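Local atomic coordinates of computational Design of Enzyme (Synthetic construct, PDB entry 3TP4), a protein that is of unknown natural function but is a computationally designed enzyme on a glycosyl hydrolase family 26-like scaffold, probably built to carry an activated-serine catalytic triad. Residues A[19-33]-A[351-364]. Residues are numbered along the deposited sequence; the frame is centred on the assembly and turned at random.
Sequences SLLSYLDGVRGEGIL and FTLFASEVTGAFDR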
# COMPACT_ATOMS: atom_id res chain seq x y z
N SER A 19 -8.93 -14.10 -6.75
CA SER A 19 -8.99 -13.96 -8.20
C SER A 19 -8.23 -12.71 -8.66
O SER A 19 -7.43 -12.76 -9.60
CB SER A 19 -10.45 -13.87 -8.67
OG SER A 19 -10.51 -13.68 -10.07
N LEU A 20 -8.49 -11.59 -8.00
CA LEU A 20 -7.86 -10.33 -8.39
C LEU A 20 -6.34 -10.43 -8.33
O LEU A 20 -5.65 -9.99 -9.24
CB LEU A 20 -8.34 -9.17 -7.51
CG LEU A 20 -7.68 -7.81 -7.80
CD1 LEU A 20 -7.84 -7.40 -9.27
CD2 LEU A 20 -8.22 -6.72 -6.88
N LEU A 21 -5.82 -11.02 -7.25
CA LEU A 21 -4.36 -11.14 -7.13
C LEU A 21 -3.79 -11.99 -8.26
O LEU A 21 -2.73 -11.68 -8.80
CB LEU A 21 -3.97 -11.70 -5.77
CG LEU A 21 -2.48 -11.63 -5.43
CD1 LEU A 21 -1.97 -10.21 -5.52
CD2 LEU A 21 -2.21 -12.23 -4.03
N SER A 22 -4.50 -13.05 -8.63
CA SER A 22 -4.10 -13.88 -9.77
C SER A 22 -4.14 -13.10 -11.07
O SER A 22 -3.24 -13.22 -11.90
CB SER A 22 -5.02 -15.10 -9.89
OG SER A 22 -4.75 -15.82 -11.08
N TYR A 23 -5.19 -12.31 -11.26
CA TYR A 23 -5.33 -11.52 -12.47
C TYR A 23 -4.19 -10.51 -12.61
O TYR A 23 -3.58 -10.39 -13.67
CB TYR A 23 -6.70 -10.82 -12.50
CG TYR A 23 -6.81 -9.73 -13.54
CD1 TYR A 23 -7.18 -10.02 -14.85
CD2 TYR A 23 -6.52 -8.41 -13.21
CE1 TYR A 23 -7.28 -9.02 -15.79
CE2 TYR A 23 -6.62 -7.41 -14.14
CZ TYR A 23 -7.00 -7.72 -15.43
OH TYR A 23 -7.09 -6.71 -16.35
N LEU A 24 -3.90 -9.79 -11.53
CA LEU A 24 -2.84 -8.79 -11.56
C LEU A 24 -1.48 -9.42 -11.90
O LEU A 24 -0.68 -8.82 -12.61
CB LEU A 24 -2.79 -8.01 -10.24
CG LEU A 24 -4.02 -7.13 -9.98
CD1 LEU A 24 -4.03 -6.58 -8.53
CD2 LEU A 24 -4.09 -6.00 -11.02
N ASP A 25 -1.20 -10.62 -11.39
CA ASP A 25 0.05 -11.28 -11.75
C ASP A 25 0.04 -11.67 -13.23
O ASP A 25 1.02 -11.49 -13.94
CB ASP A 25 0.30 -12.52 -10.87
CG ASP A 25 1.73 -13.05 -11.00
OD1 ASP A 25 2.68 -12.23 -11.13
OD2 ASP A 25 1.90 -14.28 -10.96
N GLY A 26 -1.10 -12.19 -13.68
CA GLY A 26 -1.22 -12.68 -15.05
C GLY A 26 -1.11 -11.61 -16.12
O GLY A 26 -0.66 -11.89 -17.23
N VAL A 27 -1.50 -10.38 -15.79
CA VAL A 27 -1.43 -9.31 -16.78
C VAL A 27 -0.01 -8.80 -16.99
O VAL A 27 0.30 -8.21 -18.02
CB VAL A 27 -2.39 -8.15 -16.41
CG1 VAL A 27 -1.73 -7.20 -15.41
CG2 VAL A 27 -2.82 -7.40 -17.65
N ARG A 28 0.87 -9.04 -16.02
CA ARG A 28 2.22 -8.49 -16.09
C ARG A 28 2.95 -8.87 -17.37
O ARG A 28 3.11 -10.04 -17.68
CB ARG A 28 3.02 -8.90 -14.84
CG ARG A 28 2.37 -8.37 -13.55
CD ARG A 28 3.02 -8.93 -12.30
NE ARG A 28 4.44 -8.62 -12.29
CZ ARG A 28 5.39 -9.46 -11.87
NH1 ARG A 28 5.07 -10.67 -11.42
NH2 ARG A 28 6.66 -9.08 -11.91
N GLY A 29 3.36 -7.85 -18.14
CA GLY A 29 4.02 -8.08 -19.41
C GLY A 29 3.08 -8.13 -20.60
O GLY A 29 3.52 -8.03 -21.74
N GLU A 30 1.78 -8.30 -20.35
CA GLU A 30 0.79 -8.38 -21.43
C GLU A 30 0.15 -7.01 -21.67
O GLU A 30 -0.07 -6.61 -22.79
CB GLU A 30 -0.30 -9.41 -21.10
CG GLU A 30 0.23 -10.83 -20.96
CD GLU A 30 0.94 -11.31 -22.21
OE1 GLU A 30 0.34 -11.23 -23.30
OE2 GLU A 30 2.11 -11.75 -22.11
N GLY A 31 -0.14 -6.31 -20.58
CA GLY A 31 -0.66 -4.96 -20.65
C GLY A 31 -0.58 -4.35 -19.27
O GLY A 31 -0.51 -5.07 -18.27
N ILE A 32 -0.58 -3.02 -19.20
CA ILE A 32 -0.46 -2.37 -17.90
C ILE A 32 -1.71 -1.50 -17.67
O ILE A 32 -2.04 -0.64 -18.50
CB ILE A 32 0.86 -1.58 -17.80
CG1 ILE A 32 1.08 -1.06 -16.37
CG2 ILE A 32 0.89 -0.45 -18.83
CD1 ILE A 32 2.52 -0.64 -16.08
N LEU A 33 -2.42 -1.76 -16.58
CA LEU A 33 -3.65 -1.02 -16.31
C LEU A 33 -3.32 0.43 -15.96
O LEU A 33 -2.51 0.70 -15.07
CB LEU A 33 -4.44 -1.62 -15.14
CG LEU A 33 -4.77 -3.10 -14.88
CD1 LEU A 33 -6.21 -3.27 -14.40
CD2 LEU A 33 -4.47 -4.05 -16.01
N PHE A 351 -0.88 -1.39 -25.38
CA PHE A 351 -0.30 -1.93 -24.16
C PHE A 351 -0.99 -1.39 -22.89
O PHE A 351 -1.01 -2.06 -21.87
CB PHE A 351 1.23 -1.73 -24.13
CG PHE A 351 1.91 -2.51 -23.03
CD1 PHE A 351 2.08 -3.88 -23.14
CD2 PHE A 351 2.38 -1.87 -21.89
CE1 PHE A 351 2.70 -4.60 -22.13
CE2 PHE A 351 2.99 -2.59 -20.88
CZ PHE A 351 3.15 -3.95 -20.99
N THR A 352 -1.59 -0.20 -22.96
CA THR A 352 -2.29 0.35 -21.79
C THR A 352 -3.73 -0.10 -21.71
O THR A 352 -4.47 0.01 -22.68
CB THR A 352 -2.26 1.90 -21.78
OG1 THR A 352 -2.81 2.40 -23.01
CG2 THR A 352 -0.82 2.41 -21.60
N LEU A 353 -4.14 -0.59 -20.54
CA LEU A 353 -5.50 -1.11 -20.38
C LEU A 353 -6.38 -0.15 -19.61
O LEU A 353 -5.98 0.41 -18.59
CB LEU A 353 -5.50 -2.48 -19.70
CG LEU A 353 -4.72 -3.57 -20.45
CD1 LEU A 353 -4.68 -4.87 -19.67
CD2 LEU A 353 -5.31 -3.80 -21.82
N PHE A 354 -7.59 0.03 -20.13
CA PHE A 354 -8.58 0.86 -19.47
C PHE A 354 -9.77 -0.01 -19.05
O PHE A 354 -9.77 -1.22 -19.31
CB PHE A 354 -8.97 2.02 -20.40
CG PHE A 354 -7.91 3.08 -20.49
CD1 PHE A 354 -6.66 2.78 -21.04
CD2 PHE A 354 -8.14 4.35 -20.01
CE1 PHE A 354 -5.66 3.74 -21.12
CE2 PHE A 354 -7.15 5.32 -20.07
CZ PHE A 354 -5.90 5.01 -20.62
N ALA A 355 -10.76 0.59 -18.40
CA ALA A 355 -11.88 -0.14 -17.81
C ALA A 355 -12.52 -1.19 -18.71
O ALA A 355 -12.74 -2.33 -18.28
CB ALA A 355 -12.93 0.82 -17.31
N SER A 356 -12.87 -0.81 -19.94
CA SER A 356 -13.55 -1.76 -20.82
C SER A 356 -12.63 -2.90 -21.26
O SER A 356 -13.09 -3.87 -21.84
CB SER A 356 -14.16 -1.05 -22.03
OG SER A 356 -13.15 -0.53 -22.87
N GLU A 357 -11.34 -2.79 -20.97
CA GLU A 357 -10.43 -3.88 -21.32
C GLU A 357 -10.13 -4.82 -20.15
O GLU A 357 -9.37 -5.77 -20.30
CB GLU A 357 -9.14 -3.34 -21.94
CG GLU A 357 -9.36 -2.74 -23.33
CD GLU A 357 -8.38 -1.63 -23.64
OE1 GLU A 357 -8.14 -0.78 -22.76
OE2 GLU A 357 -7.83 -1.63 -24.76
N VAL A 358 -10.72 -4.56 -18.99
CA VAL A 358 -10.51 -5.43 -17.84
C VAL A 358 -11.51 -6.57 -17.89
O VAL A 358 -12.71 -6.34 -17.82
CB VAL A 358 -10.68 -4.68 -16.52
CG1 VAL A 358 -10.67 -5.67 -15.33
CG2 VAL A 358 -9.60 -3.62 -16.37
N THR A 359 -11.01 -7.79 -18.01
CA THR A 359 -11.88 -8.95 -18.10
C THR A 359 -11.28 -10.14 -17.34
O THR A 359 -10.05 -10.32 -17.31
CB THR A 359 -12.17 -9.33 -19.58
OG1 THR A 359 -13.00 -10.49 -19.64
CG2 THR A 359 -10.87 -9.61 -20.31
N GLY A 360 -12.14 -10.93 -16.70
CA GLY A 360 -11.70 -12.09 -15.93
C GLY A 360 -10.92 -11.75 -14.65
O GLY A 360 -10.15 -12.57 -14.15
N ALA A 361 -11.13 -10.55 -14.12
CA ALA A 361 -10.38 -10.12 -12.93
C ALA A 361 -10.89 -10.79 -11.66
O ALA A 361 -10.10 -11.09 -10.76
CB ALA A 361 -10.41 -8.61 -12.79
N PHE A 362 -12.20 -11.04 -11.59
CA PHE A 362 -12.80 -11.43 -10.31
C PHE A 362 -13.44 -12.81 -10.28
O PHE A 362 -13.84 -13.27 -9.20
CB PHE A 362 -13.83 -10.38 -9.86
CG PHE A 362 -13.26 -9.01 -9.74
CD1 PHE A 362 -12.37 -8.69 -8.73
CD2 PHE A 362 -13.62 -8.01 -10.65
CE1 PHE A 362 -11.84 -7.41 -8.61
CE2 PHE A 362 -13.10 -6.73 -10.54
CZ PHE A 362 -12.20 -6.43 -9.52
N ASP A 363 -13.52 -13.48 -11.42
CA ASP A 363 -14.32 -14.70 -11.51
C ASP A 363 -13.45 -15.93 -11.66
O ASP A 363 -13.94 -16.99 -12.02
CB ASP A 363 -15.34 -14.59 -12.65
CG ASP A 363 -14.70 -14.38 -14.01
OD1 ASP A 363 -13.46 -14.24 -14.08
OD2 ASP A 363 -15.43 -14.34 -15.01
N ARG A 364 -12.16 -15.80 -11.37
CA ARG A 364 -11.25 -16.92 -11.45
C ARG A 364 -11.42 -17.86 -10.26
O ARG A 364 -11.90 -17.45 -9.20
CB ARG A 364 -9.80 -16.44 -11.58
CG ARG A 364 -9.47 -15.89 -12.96
CD ARG A 364 -8.62 -14.63 -12.91
NE ARG A 364 -7.20 -14.91 -13.04
CZ ARG A 364 -6.45 -14.58 -14.10
NH1 ARG A 364 -6.98 -13.96 -15.14
NH2 ARG A 364 -5.16 -14.88 -14.10
O HOH W 1 -7.96 -7.72 -18.89
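Y23, on helix 15-27, lies against A361 in the loop 358-364. Its CB sits 3.8 Å from A361 CA; CG, anti to the backbone N (chi1 166°), lays the ring alongside A361, whose CB stands over one face, 3.9 Å from the centroid. CG and CD1 meet A361 CA, CD2 and CE2 lie by A361 CB, and CE1 comes 3.4 Å from T359 O. At the tip, OH touches V358 CG1 and bonds a water that links it to E357 O and T359 N. One helical turn back, S19 OG donates to A361 O from above the carbonyl plane (2.7 Å) and accepts from R364 N. R364 then folds back, bent at chi2 and chi3, so that its guanidinium lies over Y23 CA while NE (3.3 Å) and NH2 grip S22 OG in plane; S22 OG is also hydrogen-bonded to E4 OE2. Cutting R364 back to an alanine is likely to leave S22 OG without this grip and Y23 CA uncovered by the guanidinium. At the other end, I32 N bonds F351 O and L353 N bonds I32 O (2.9 Å), while G31 CA packs on the F351 ring. Strand 352-353 thus pairs parallel with strand 32-37, in the parallel sheet of a TIM-barrel-type fold.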